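Local structure of prefoldin beta subunit 1 (Thermococcus sp., 2ZQM) at residues P6-M11 with A105-A110; G13-Y18 with E98-L103; Q27-V32 with A88-E93; L34-A39 with E77-L82. The protein acts as an ATP-independent molecular chaperone that stabilises a range of proteins, apparently with an HSP70-like role in archaeal de novo protein folding. One frame throughout, in Å; residues are numbered along the deposited sequence.

Contact 1: residues P6-M11 with A105-A110; sequences PQVQAM and AQIQSA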
loop_
_atom_site.group_PDB
_atom_site.type_symbol
_atom_site.label_atom_id
_atom_site.label_comp_id
_atom_site.label_asym_id
_atom_site.label_seq_id
_atom_site.Cartn_x
_atom_site.Cartn_y
_atom_site.Cartn_z
ATOM N N PRO A 6 20.778 15.371 34.123
ATOM C CA PRO A 6 21.091 14.557 32.944
ATOM C C PRO A 6 20.446 13.162 33.026
ATOM O O PRO A 6 19.996 12.615 32.026
ATOM C CB PRO A 6 22.621 14.479 32.975
ATOM C CG PRO A 6 23.016 15.853 33.527
ATOM C CD PRO A 6 21.971 16.072 34.640
ATOM N N GLN A 7 20.404 12.568 34.218
ATOM C CA GLN A 7 19.809 11.237 34.322
ATOM C C GLN A 7 18.310 11.266 34.082
ATOM O O GLN A 7 17.744 10.312 33.557
ATOM C CB GLN A 7 20.129 10.604 35.686
ATOM C CG GLN A 7 21.635 10.466 35.911
ATOM C CD GLN A 7 21.981 9.768 37.215
ATOM O OE1 GLN A 7 21.765 8.566 37.362
ATOM N NE2 GLN A 7 22.514 10.521 38.167
ATOM N N VAL A 8 17.661 12.364 34.447
ATOM C CA VAL A 8 16.225 12.461 34.227
ATOM C C VAL A 8 15.967 12.762 32.742
ATOM O O VAL A 8 14.968 12.331 32.185
ATOM C CB VAL A 8 15.585 13.551 35.120
ATOM C CG1 VAL A 8 14.098 13.604 34.875
ATOM C CG2 VAL A 8 15.839 13.228 36.600
ATOM N N GLN A 9 16.870 13.507 32.113
ATOM C CA GLN A 9 16.731 13.801 30.687
ATOM C C GLN A 9 16.834 12.485 29.923
ATOM O O GLN A 9 16.206 12.305 28.882
ATOM C CB GLN A 9 17.836 14.751 30.235
ATOM C CG GLN A 9 17.672 16.139 30.784
ATOM C CD GLN A 9 16.813 17.006 29.900
ATOM O OE1 GLN A 9 15.793 16.558 29.368
ATOM N NE2 GLN A 9 17.217 18.263 29.740
ATOM N N ALA A 10 17.635 11.570 30.459
ATOM C CA ALA A 10 17.823 10.256 29.856
ATOM C C ALA A 10 16.533 9.450 30.021
ATOM O O ALA A 10 16.109 8.733 29.118
ATOM C CB ALA A 10 18.977 9.539 30.537
ATOM N N MET A 11 15.918 9.553 31.193
ATOM C CA MET A 11 14.673 8.850 31.440
ATOM C C MET A 11 13.603 9.393 30.495
ATOM O O MET A 11 12.793 8.640 29.956
ATOM C CB MET A 11 14.232 9.069 32.885
ATOM C CG MET A 11 15.267 8.684 33.929
ATOM S SD MET A 11 14.635 9.063 35.597
ATOM C CE MET A 11 13.976 7.496 36.004
ATOM N N ALA A 105 6.579 7.440 36.793
ATOM C CA ALA A 105 6.580 7.667 38.234
ATOM C C ALA A 105 7.967 8.068 38.720
ATOM O O ALA A 105 8.101 8.934 39.588
ATOM C CB ALA A 105 6.113 6.422 38.953
ATOM N N GLN A 106 9.005 7.453 38.156
ATOM C CA GLN A 106 10.369 7.777 38.562
ATOM C C GLN A 106 10.726 9.203 38.165
ATOM O O GLN A 106 11.369 9.925 38.924
ATOM C CB GLN A 106 11.367 6.809 37.935
ATOM C CG GLN A 106 11.084 5.360 38.241
ATOM C CD GLN A 106 12.022 4.424 37.511
ATOM O OE1 GLN A 106 11.658 3.293 37.195
ATOM N NE2 GLN A 106 13.242 4.884 37.247
ATOM N N ILE A 107 10.319 9.607 36.969
ATOM C CA ILE A 107 10.597 10.965 36.513
ATOM C C ILE A 107 9.895 11.981 37.425
ATOM O O ILE A 107 10.491 12.975 37.839
ATOM C CB ILE A 107 10.107 11.186 35.059
ATOM C CG1 ILE A 107 10.966 10.368 34.086
ATOM C CG2 ILE A 107 10.170 12.680 34.704
ATOM C CD1 ILE A 107 10.302 10.143 32.714
ATOM N N GLN A 108 8.628 11.726 37.743
ATOM C CA GLN A 108 7.868 12.645 38.591
ATOM C C GLN A 108 8.455 12.728 39.992
ATOM O O GLN A 108 8.462 13.793 40.602
ATOM C CB GLN A 108 6.397 12.218 38.655
ATOM C CG GLN A 108 5.675 12.427 37.323
ATOM C CD GLN A 108 4.257 11.889 37.319
ATOM O OE1 GLN A 108 3.489 12.139 36.386
ATOM N NE2 GLN A 108 3.901 11.141 38.360
ATOM N N SER A 109 8.950 11.603 40.494
ATOM C CA SER A 109 9.558 11.580 41.813
ATOM C C SER A 109 10.873 12.351 41.788
ATOM O O SER A 109 11.176 13.101 42.714
ATOM C CB SER A 109 9.812 10.141 42.254
ATOM O OG SER A 109 10.448 10.114 43.516
ATOM N N ALA A 110 11.654 12.180 40.723
ATOM C CA ALA A 110 12.933 12.877 40.632
ATOM C C ALA A 110 12.777 14.393 40.514
ATOM O O ALA A 110 13.561 15.143 41.080
ATOM C CB ALA A 110 13.744 12.340 39.462
#
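Val-8 and Met-11 meet Gln-106, Ile-107 and Ala-110 in a mainly apolar helix-helix contact at the far end of the prefoldin coiled coil, where the first turns of helix 6-47 lie against the last turns of helix 68-111. The two short segments run antiparallel, at 153°, with axes 10.0 Å apart, and Val-8 and Ile-107 stand opposite each other in the register. The methyls of Val-8 divide the work between them. CG1 is directed at Ile-107 CG2, 4.0 Å away, while CG2 reaches Ala-110 CB at 3.7 Å. Ile-107 in turn serves two neighbours: its CG1 branch, set anti to the carbonyl carbon (chi1 -69°), passes the Met-11 side chain in the opposite direction and brings CG1 to 3.7 Å from Met-11 CB. Beyond it, CD1 rests near Met-11 O. Leu-12 and Leu-15 also touch Ile-107, which is buried together with Val-8. An alanine in place of Ile-107 would probably open a gap between the helices, leaving Met-11 CB and Val-8 CG1 without the branches they pack on. Gln-106 lies at the exposed margin, across the path of the Met-11 thioether. The chemistry implies a seam held by shape and burial of carbon, flanked by a solvent-facing amide, and thus apolar pairing continues close to the tip, the region through which prefoldins generally meet non-native proteins.

Contact 2: residues G13-Y18 with E98-L103; sequences GQLESY and EKLKEL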
loop_
_atom_site.group_PDB
_atom_site.type_symbol
_atom_site.label_atom_id
_atom_site.label_comp_id
_atom_site.label_asym_id
_atom_site.label_seq_id
_atom_site.Cartn_x
_atom_site.Cartn_y
_atom_site.Cartn_z
ATOM N N GLY A 13 14.029 10.591 27.586
ATOM C CA GLY A 13 14.318 10.085 26.254
ATOM C C GLY A 13 13.866 8.643 26.142
ATOM O O GLY A 13 13.268 8.257 25.142
ATOM N N GLN A 14 14.133 7.843 27.170
ATOM C CA GLN A 14 13.734 6.440 27.133
ATOM C C GLN A 14 12.214 6.337 27.155
ATOM O O GLN A 14 11.646 5.450 26.523
ATOM C CB GLN A 14 14.354 5.673 28.312
ATOM C CG GLN A 14 14.053 4.153 28.331
ATOM C CD GLN A 14 14.542 3.417 27.076
ATOM O OE1 GLN A 14 15.633 3.683 26.575
ATOM N NE2 GLN A 14 13.735 2.476 26.579
ATOM N N LEU A 15 11.552 7.255 27.861
ATOM C CA LEU A 15 10.094 7.236 27.936
ATOM C C LEU A 15 9.547 7.397 26.516
ATOM O O LEU A 15 8.633 6.686 26.104
ATOM C CB LEU A 15 9.585 8.359 28.846
ATOM C CG LEU A 15 8.076 8.425 29.104
ATOM C CD1 LEU A 15 7.671 7.380 30.126
ATOM C CD2 LEU A 15 7.719 9.805 29.630
ATOM N N GLU A 16 10.126 8.320 25.757
ATOM C CA GLU A 16 9.697 8.527 24.378
ATOM C C GLU A 16 10.005 7.294 23.513
ATOM O O GLU A 16 9.241 6.966 22.610
ATOM C CB GLU A 16 10.391 9.760 23.793
ATOM C CG GLU A 16 10.106 9.979 22.315
ATOM C CD GLU A 16 10.693 11.281 21.800
ATOM O OE1 GLU A 16 10.143 12.351 22.132
ATOM O OE2 GLU A 16 11.708 11.233 21.073
ATOM N N SER A 17 11.129 6.622 23.771
ATOM C CA SER A 17 11.469 5.422 23.003
ATOM C C SER A 17 10.429 4.335 23.274
ATOM O O SER A 17 9.998 3.632 22.357
ATOM C CB SER A 17 12.868 4.919 23.379
ATOM O OG SER A 17 13.861 5.882 23.025
ATOM N N TYR A 18 10.036 4.188 24.535
ATOM C CA TYR A 18 9.023 3.199 24.894
ATOM C C TYR A 18 7.687 3.541 24.238
ATOM O O TYR A 18 6.946 2.656 23.813
ATOM C CB TYR A 18 8.804 3.164 26.409
ATOM C CG TYR A 18 9.858 2.413 27.208
ATOM C CD1 TYR A 18 10.427 1.224 26.727
ATOM C CD2 TYR A 18 10.197 2.832 28.497
ATOM C CE1 TYR A 18 11.301 0.468 27.523
ATOM C CE2 TYR A 18 11.062 2.085 29.297
ATOM C CZ TYR A 18 11.608 0.910 28.812
ATOM O OH TYR A 18 12.441 0.178 29.633
ATOM N N GLU A 98 3.395 -1.115 31.612
ATOM C CA GLU A 98 3.927 -1.127 32.966
ATOM C C GLU A 98 5.260 -0.394 33.027
ATOM O O GLU A 98 5.541 0.311 33.995
ATOM C CB GLU A 98 4.090 -2.562 33.469
ATOM C CG GLU A 98 4.612 -2.681 34.908
ATOM C CD GLU A 98 3.761 -1.917 35.928
ATOM O OE1 GLU A 98 2.515 -1.964 35.833
ATOM O OE2 GLU A 98 4.341 -1.277 36.833
ATOM N N LYS A 99 6.095 -0.560 32.012
ATOM C CA LYS A 99 7.376 0.147 32.019
ATOM C C LYS A 99 7.141 1.648 31.916
ATOM O O LYS A 99 7.831 2.436 32.571
ATOM C CB LYS A 99 8.260 -0.308 30.864
ATOM C CG LYS A 99 8.715 -1.752 30.971
ATOM C CD LYS A 99 9.445 -2.155 29.710
ATOM C CE LYS A 99 10.062 -3.523 29.833
ATOM N NZ LYS A 99 10.807 -3.834 28.584
ATOM N N LEU A 100 6.167 2.043 31.093
ATOM C CA LEU A 100 5.835 3.457 30.925
ATOM C C LEU A 100 5.298 4.029 32.233
ATOM O O LEU A 100 5.601 5.168 32.597
ATOM C CB LEU A 100 4.802 3.636 29.805
ATOM C CG LEU A 100 5.358 3.475 28.380
ATOM C CD1 LEU A 100 4.213 3.331 27.372
ATOM C CD2 LEU A 100 6.232 4.671 28.050
ATOM N N LYS A 101 4.506 3.231 32.944
ATOM C CA LYS A 101 3.937 3.649 34.227
ATOM C C LYS A 101 5.057 3.850 35.249
ATOM O O LYS A 101 5.140 4.882 35.918
ATOM C CB LYS A 101 2.966 2.576 34.735
ATOM C CG LYS A 101 2.428 2.813 36.142
ATOM C CD LYS A 101 1.454 1.702 36.550
ATOM C CE LYS A 101 0.964 1.874 37.986
ATOM N NZ LYS A 101 0.008 0.806 38.418
ATOM N N GLU A 102 5.919 2.852 35.368
ATOM C CA GLU A 102 7.016 2.926 36.311
ATOM C C GLU A 102 8.025 4.024 35.983
ATOM O O GLU A 102 8.507 4.714 36.879
ATOM C CB GLU A 102 7.709 1.572 36.393
ATOM C CG GLU A 102 6.856 0.513 37.083
ATOM C CD GLU A 102 7.516 -0.847 37.094
ATOM O OE1 GLU A 102 8.759 -0.903 36.957
ATOM O OE2 GLU A 102 6.794 -1.860 37.251
ATOM N N LEU A 103 8.346 4.207 34.709
ATOM C CA LEU A 103 9.312 5.242 34.362
ATOM C C LEU A 103 8.702 6.635 34.550
ATOM O O LEU A 103 9.389 7.576 34.948
ATOM C CB LEU A 103 9.806 5.058 32.920
ATOM C CG LEU A 103 10.912 6.008 32.442
ATOM C CD1 LEU A 103 12.110 5.983 33.387
ATOM C CD2 LEU A 103 11.334 5.594 31.031
#
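The antiparallel coiled coil of prefoldin continues here through Leu-15 and Tyr-18 of helix 6-47, which interleave with Lys-99, Leu-100 and Leu-103 of helix 68-111. Tyr-18 is the broad element. With CG anti to the carbonyl carbon (chi1 -78°), its ring is carried across the interface and comes up against Lys-99, whose CB lies over one face, 4.3 Å from the ring centroid and 21° off the normal, as a CH-pi contact. On the opposite face sits the amide nitrogen NE2 of Gln-14, from the preceding turn of the same helix, displaced toward the rim. Leu-103 CD2 approaches the ring edge, 3.9 Å from Tyr-18 CD2. The same methyl also leans on the backbone of Leu-15, 3.6 Å from its N. Leu-100 CD2 touches both residues, meeting Leu-15 CD1 at 3.7 Å and, in a tight approach, Tyr-18 CB at 3.4 Å. Past the phenol oxygen, which lies 3.8 Å from Lys-99 CD, the extended lysine reaches a glycerol molecule with a weak hydrogen bond from NZ. Leucine methyls thus supply the apolar layer, while Lys-99 contributes its aliphatic stem to the tyrosine and carries its charge onward, which suits an interface that is only partly shielded from solvent.

Contact 3: residues Q27-V32 with A88-E93; sequences QQKQKV and ALERQE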
loop_
_atom_site.group_PDB
_atom_site.type_symbol
_atom_site.label_atom_id
_atom_site.label_comp_id
_atom_site.label_asym_id
_atom_site.label_seq_id
_atom_site.Cartn_x
_atom_site.Cartn_y
_atom_site.Cartn_z
ATOM N N GLN A 27 0.075 -1.261 16.784
ATOM C CA GLN A 27 -0.248 -1.388 15.368
ATOM C C GLN A 27 -0.161 -2.868 14.970
ATOM O O GLN A 27 -0.954 -3.345 14.159
ATOM C CB GLN A 27 0.717 -0.567 14.512
ATOM C CG GLN A 27 0.735 0.918 14.848
ATOM C CD GLN A 27 1.756 1.701 14.034
ATOM O OE1 GLN A 27 2.851 1.213 13.750
ATOM N NE2 GLN A 27 1.405 2.931 13.673
ATOM N N GLN A 28 0.804 -3.600 15.526
ATOM C CA GLN A 28 0.925 -5.015 15.184
ATOM C C GLN A 28 -0.269 -5.764 15.730
ATOM O O GLN A 28 -0.823 -6.646 15.067
ATOM C CB GLN A 28 2.215 -5.633 15.759
ATOM C CG GLN A 28 3.494 -5.044 15.190
ATOM C CD GLN A 28 4.750 -5.558 15.877
ATOM O OE1 GLN A 28 4.790 -5.709 17.096
ATOM N NE2 GLN A 28 5.787 -5.804 15.095
ATOM N N LYS A 29 -0.669 -5.413 16.951
ATOM C CA LYS A 29 -1.807 -6.057 17.584
ATOM C C LYS A 29 -3.090 -5.814 16.780
ATOM O O LYS A 29 -3.891 -6.734 16.555
ATOM C CB LYS A 29 -1.986 -5.529 19.011
ATOM C CG LYS A 29 -3.081 -6.256 19.792
ATOM C CD LYS A 29 -3.389 -5.606 21.132
ATOM C CE LYS A 29 -4.005 -4.230 20.959
ATOM N NZ LYS A 29 -4.419 -3.676 22.274
ATOM N N GLN A 30 -3.283 -4.575 16.342
ATOM C CA GLN A 30 -4.474 -4.227 15.578
ATOM C C GLN A 30 -4.528 -4.913 14.213
ATOM O O GLN A 30 -5.605 -5.237 13.722
ATOM C CB GLN A 30 -4.565 -2.711 15.428
ATOM C CG GLN A 30 -4.685 -2.009 16.760
ATOM C CD GLN A 30 -4.742 -0.499 16.638
ATOM O OE1 GLN A 30 -4.208 0.087 15.692
ATOM N NE2 GLN A 30 -5.373 0.141 17.612
ATOM N N LYS A 31 -3.381 -5.128 13.588
ATOM C CA LYS A 31 -3.402 -5.824 12.319
ATOM C C LYS A 31 -3.863 -7.266 12.592
ATOM O O LYS A 31 -4.721 -7.804 11.893
ATOM C CB LYS A 31 -2.021 -5.822 11.666
ATOM C CG LYS A 31 -2.007 -6.513 10.308
ATOM C CD LYS A 31 -0.661 -6.399 9.607
ATOM C CE LYS A 31 -0.688 -7.104 8.250
ATOM N NZ LYS A 31 0.584 -6.947 7.490
ATOM N N VAL A 32 -3.294 -7.891 13.616
ATOM C CA VAL A 32 -3.691 -9.256 13.967
ATOM C C VAL A 32 -5.188 -9.323 14.320
ATOM O O VAL A 32 -5.887 -10.249 13.913
ATOM C CB VAL A 32 -2.849 -9.798 15.159
ATOM C CG1 VAL A 32 -3.462 -11.079 15.696
ATOM C CG2 VAL A 32 -1.414 -10.086 14.701
ATOM N N ALA A 88 0.230 -13.057 22.544
ATOM C CA ALA A 88 1.636 -12.714 22.732
ATOM C C ALA A 88 1.833 -11.203 22.620
ATOM O O ALA A 88 2.549 -10.597 23.434
ATOM C CB ALA A 88 2.492 -13.438 21.711
ATOM N N LEU A 89 1.195 -10.589 21.623
ATOM C CA LEU A 89 1.308 -9.141 21.433
ATOM C C LEU A 89 0.684 -8.376 22.601
ATOM O O LEU A 89 1.191 -7.327 23.003
ATOM C CB LEU A 89 0.648 -8.718 20.104
ATOM C CG LEU A 89 1.455 -9.103 18.859
ATOM C CD1 LEU A 89 0.615 -8.928 17.584
ATOM C CD2 LEU A 89 2.709 -8.235 18.793
ATOM N N GLU A 90 -0.428 -8.883 23.131
ATOM C CA GLU A 90 -1.080 -8.241 24.269
ATOM C C GLU A 90 -0.177 -8.355 25.492
ATOM O O GLU A 90 -0.175 -7.465 26.338
ATOM C CB GLU A 90 -2.449 -8.874 24.555
ATOM C CG GLU A 90 -3.500 -8.527 23.505
ATOM C CD GLU A 90 -4.839 -9.216 23.728
ATOM O OE1 GLU A 90 -4.870 -10.294 24.365
ATOM O OE2 GLU A 90 -5.863 -8.689 23.237
ATOM N N ARG A 91 0.589 -9.441 25.594
ATOM C CA ARG A 91 1.510 -9.575 26.722
ATOM C C ARG A 91 2.628 -8.549 26.570
ATOM O O ARG A 91 3.043 -7.940 27.552
ATOM C CB ARG A 91 2.092 -10.989 26.817
ATOM C CG ARG A 91 1.103 -11.996 27.408
ATOM C CD ARG A 91 1.779 -13.304 27.787
ATOM N NE ARG A 91 2.178 -14.075 26.618
ATOM C CZ ARG A 91 1.390 -14.918 25.963
ATOM N NH1 ARG A 91 0.142 -15.121 26.364
ATOM N NH2 ARG A 91 1.850 -15.544 24.890
ATOM N N GLN A 92 3.113 -8.345 25.345
ATOM C CA GLN A 92 4.160 -7.343 25.111
ATOM C C GLN A 92 3.606 -5.948 25.427
ATOM O O GLN A 92 4.287 -5.124 26.043
ATOM C CB GLN A 92 4.619 -7.365 23.658
ATOM C CG GLN A 92 5.408 -8.605 23.268
ATOM C CD GLN A 92 6.184 -8.394 21.989
ATOM O OE1 GLN A 92 5.675 -8.630 20.898
ATOM N NE2 GLN A 92 7.423 -7.927 22.120
ATOM N N GLU A 93 2.377 -5.682 24.989
ATOM C CA GLU A 93 1.732 -4.394 25.238
ATOM C C GLU A 93 1.611 -4.099 26.734
ATOM O O GLU A 93 1.934 -2.998 27.190
ATOM C CB GLU A 93 0.343 -4.358 24.592
ATOM C CG GLU A 93 -0.487 -3.138 24.989
ATOM C CD GLU A 93 -1.864 -3.112 24.338
ATOM O OE1 GLU A 93 -2.486 -4.183 24.195
ATOM O OE2 GLU A 93 -2.335 -2.014 23.985
HETATM O O HOH W 1 -7.000 -5.542 23.490
#
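Lys-29 NZ is gripped by the carboxylate of Glu-93 in a salt bridge between the two helices of the prefoldin coiled coil. The shorter bond, 2.8 Å from Lys-29 NZ to Glu-93 OE1, comes in on the syn side of the oxygen and 19° out of the carboxylate plane; that to Glu-93 OE2, at 3.2 Å, is weak. A water adds further weak links, from the ammonium to Glu-90 OE2. Two torsions bring the nitrogen here: CG stands anti to the backbone N (chi1 -174°), and a bend at chi3 (66°) turns the end of the chain toward the acid. On the way, Lys-29 CD passes 3.8 Å from Glu-90 CG, the two side chains crossing at about a right angle. A methionine in place of Lys-29 would probably leave the Glu-93 carboxylate without its charged mate and less firmly held. Beside this polar flank lies the apolar seam of the antiparallel pair, whose segment axes approach to 9.6 Å. Leu-89 contributes to it with both methyls. CD2 lies against the Gln-28 side chain, 3.7 Å from OE1, whereas CD1 nestles by Gln-28 O and Lys-29 CA and meets Val-32 CG2, tip to tip, at 3.7 Å.

Contact 4: residues L34-A39 with E77-L82; sequences LELTEA and EKIETL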
loop_
_atom_site.group_PDB
_atom_site.type_symbol
_atom_site.label_atom_id
_atom_site.label_comp_id
_atom_site.label_asym_id
_atom_site.label_seq_id
_atom_site.Cartn_x
_atom_site.Cartn_y
_atom_site.Cartn_z
ATOM N N LEU A 34 -7.605 -7.405 13.275
ATOM C CA LEU A 34 -8.434 -7.224 12.087
ATOM C C LEU A 34 -8.543 -8.549 11.328
ATOM O O LEU A 34 -9.630 -8.957 10.915
ATOM C CB LEU A 34 -7.836 -6.149 11.190
ATOM C CG LEU A 34 -8.515 -5.971 9.833
ATOM C CD1 LEU A 34 -10.030 -5.800 10.012
ATOM C CD2 LEU A 34 -7.907 -4.765 9.133
ATOM N N GLU A 35 -7.406 -9.210 11.145
ATOM C CA GLU A 35 -7.374 -10.488 10.466
ATOM C C GLU A 35 -8.199 -11.508 11.231
ATOM O O GLU A 35 -8.888 -12.341 10.633
ATOM C CB GLU A 35 -5.941 -11.003 10.367
ATOM C CG GLU A 35 -5.090 -10.314 9.334
ATOM C CD GLU A 35 -3.654 -10.815 9.363
ATOM O OE1 GLU A 35 -3.452 -12.049 9.270
ATOM O OE2 GLU A 35 -2.737 -9.978 9.480
ATOM N N LEU A 36 -8.130 -11.444 12.554
ATOM C CA LEU A 36 -8.870 -12.393 13.380
ATOM C C LEU A 36 -10.376 -12.159 13.228
ATOM O O LEU A 36 -11.163 -13.103 13.150
ATOM C CB LEU A 36 -8.456 -12.255 14.842
ATOM C CG LEU A 36 -9.194 -13.125 15.856
ATOM C CD1 LEU A 36 -9.010 -14.598 15.493
ATOM C CD2 LEU A 36 -8.661 -12.828 17.256
ATOM N N THR A 37 -10.771 -10.894 13.169
ATOM C CA THR A 37 -12.184 -10.566 13.025
ATOM C C THR A 37 -12.693 -11.056 11.679
ATOM O O THR A 37 -13.778 -11.624 11.592
ATOM C CB THR A 37 -12.409 -9.048 13.146
ATOM O OG1 THR A 37 -12.012 -8.622 14.456
ATOM C CG2 THR A 37 -13.884 -8.705 12.932
ATOM N N GLU A 38 -11.912 -10.841 10.630
ATOM C CA GLU A 38 -12.307 -11.285 9.305
ATOM C C GLU A 38 -12.415 -12.811 9.252
ATOM O O GLU A 38 -13.366 -13.359 8.677
ATOM C CB GLU A 38 -11.294 -10.800 8.271
ATOM C CG GLU A 38 -11.067 -9.291 8.299
ATOM C CD GLU A 38 -9.900 -8.847 7.422
ATOM O OE1 GLU A 38 -8.887 -9.586 7.342
ATOM O OE2 GLU A 38 -9.988 -7.748 6.827
ATOM N N ALA A 39 -11.455 -13.504 9.853
ATOM C CA ALA A 39 -11.485 -14.968 9.845
ATOM C C ALA A 39 -12.705 -15.508 10.594
ATOM O O ALA A 39 -13.335 -16.477 10.156
ATOM C CB ALA A 39 -10.203 -15.530 10.456
ATOM N N GLU A 77 -8.243 -23.357 12.311
ATOM C CA GLU A 77 -6.806 -23.328 12.534
ATOM C C GLU A 77 -6.248 -21.915 12.382
ATOM O O GLU A 77 -5.390 -21.487 13.152
ATOM C CB GLU A 77 -6.105 -24.294 11.569
ATOM C CG GLU A 77 -6.337 -25.746 11.959
ATOM C CD GLU A 77 -5.823 -26.704 10.925
ATOM O OE1 GLU A 77 -4.860 -26.338 10.230
ATOM O OE2 GLU A 77 -6.371 -27.821 10.814
ATOM N N LYS A 78 -6.735 -21.188 11.385
ATOM C CA LYS A 78 -6.276 -19.825 11.174
ATOM C C LYS A 78 -6.612 -18.978 12.395
ATOM O O LYS A 78 -5.801 -18.169 12.857
ATOM C CB LYS A 78 -6.947 -19.211 9.934
ATOM C CG LYS A 78 -6.483 -17.781 9.682
ATOM C CD LYS A 78 -7.024 -17.201 8.378
ATOM C CE LYS A 78 -6.459 -15.802 8.140
ATOM N NZ LYS A 78 -7.041 -15.129 6.937
ATOM N N ILE A 79 -7.825 -19.148 12.901
ATOM C CA ILE A 79 -8.263 -18.403 14.073
ATOM C C ILE A 79 -7.429 -18.791 15.296
ATOM O O ILE A 79 -7.032 -17.937 16.090
ATOM C CB ILE A 79 -9.751 -18.685 14.351
ATOM C CG1 ILE A 79 -10.596 -18.004 13.270
ATOM C CG2 ILE A 79 -10.129 -18.215 15.747
ATOM C CD1 ILE A 79 -11.988 -18.607 13.121
ATOM N N GLU A 80 -7.180 -20.085 15.448
ATOM C CA GLU A 80 -6.378 -20.572 16.570
ATOM C C GLU A 80 -5.036 -19.857 16.531
ATOM O O GLU A 80 -4.585 -19.294 17.530
ATOM C CB GLU A 80 -6.184 -22.090 16.447
ATOM C CG GLU A 80 -5.040 -22.651 17.321
ATOM C CD GLU A 80 -4.670 -24.076 16.965
ATOM O OE1 GLU A 80 -5.358 -24.680 16.107
ATOM O OE2 GLU A 80 -3.691 -24.596 17.552
ATOM N N THR A 81 -4.410 -19.861 15.356
ATOM C CA THR A 81 -3.111 -19.225 15.162
ATOM C C THR A 81 -3.101 -17.739 15.491
ATOM O O THR A 81 -2.212 -17.257 16.197
ATOM C CB THR A 81 -2.618 -19.405 13.709
ATOM O OG1 THR A 81 -2.342 -20.792 13.477
ATOM C CG2 THR A 81 -1.348 -18.589 13.457
ATOM N N LEU A 82 -4.079 -17.012 14.963
ATOM C CA LEU A 82 -4.174 -15.582 15.202
ATOM C C LEU A 82 -4.398 -15.260 16.675
ATOM O O LEU A 82 -3.892 -14.258 17.180
ATOM C CB LEU A 82 -5.301 -14.997 14.343
ATOM C CG LEU A 82 -4.962 -14.930 12.849
ATOM C CD1 LEU A 82 -6.226 -14.693 12.015
ATOM C CD2 LEU A 82 -3.951 -13.825 12.624
HETATM O O HOH W 2 -8.370 -13.138 8.269
#
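Glu-35 is the first residue of the segment 34-39 to reach across the antiparallel coiled coil, and it does so with carbon as much as with charge. Its CB and the carboxylate oxygen OE1 lie along Leu-82 CD2, OE1 at 3.8 Å, the two side chains crossing at about a right angle. The carboxylate has no direct contact with the charged end of Lys-78, Glu-35 OE1 and Lys-78 NZ being 5.3 Å apart. A water joins the two residues all the same, accepting from Lys-78 NZ at 2.7 Å and donating to the carbonyl oxygen Glu-35 O. One residue on, buried Leu-36 sends its CD1 between two partners of the other helix. With CG anti to the backbone N (chi1 177°), this methyl arrives 3.8 Å from Ile-79 CG2 and 3.9 Å from Leu-82 CB. The leucine pair slide past each other in opposite directions, which brings Leu-82 CD1 over the Leu-36 backbone, near CA. Leu-86 and Glu-83 touch Leu-36 as well, extending the layer along helix 68-111. A turn later comes Ala-39, whose small side chain suits the close spacing of the segment axes, 9.5 Å. Its CB is the meeting point of three side chains: Leu-82 CD1 stands further off, the aliphatic stem of Lys-78 passes at the rim with CD 4.1 Å from the methyl, and Ile-79 CG1 presses in at 3.8 Å from Ala-39 CB.

A hairpin of two long helices illustrates how nested contacts zip a chain. From the N terminus, helix 6-47 presents 6-11, 13-18, 27-32 and 34-39 in turn, and helix 68-111 answers in reverse order, so contact 4 closes the smallest loop, which still contains the strands 55-59 and 62-66, as do the larger ones, and lies inside contact 3, which lies inside contact 2, itself inside contact 1. None cross. Contacts 1 and 2 touch through Met-11 with Leu-103 and Ile-107 with Leu-15; contacts 3 and 4 touch through Val-32 and Leu-82. Between contacts 2 and 3 the nearest atoms are about 5 Å apart. Contacts 1 and 4, the outermost and innermost, have centres about 41 Å apart.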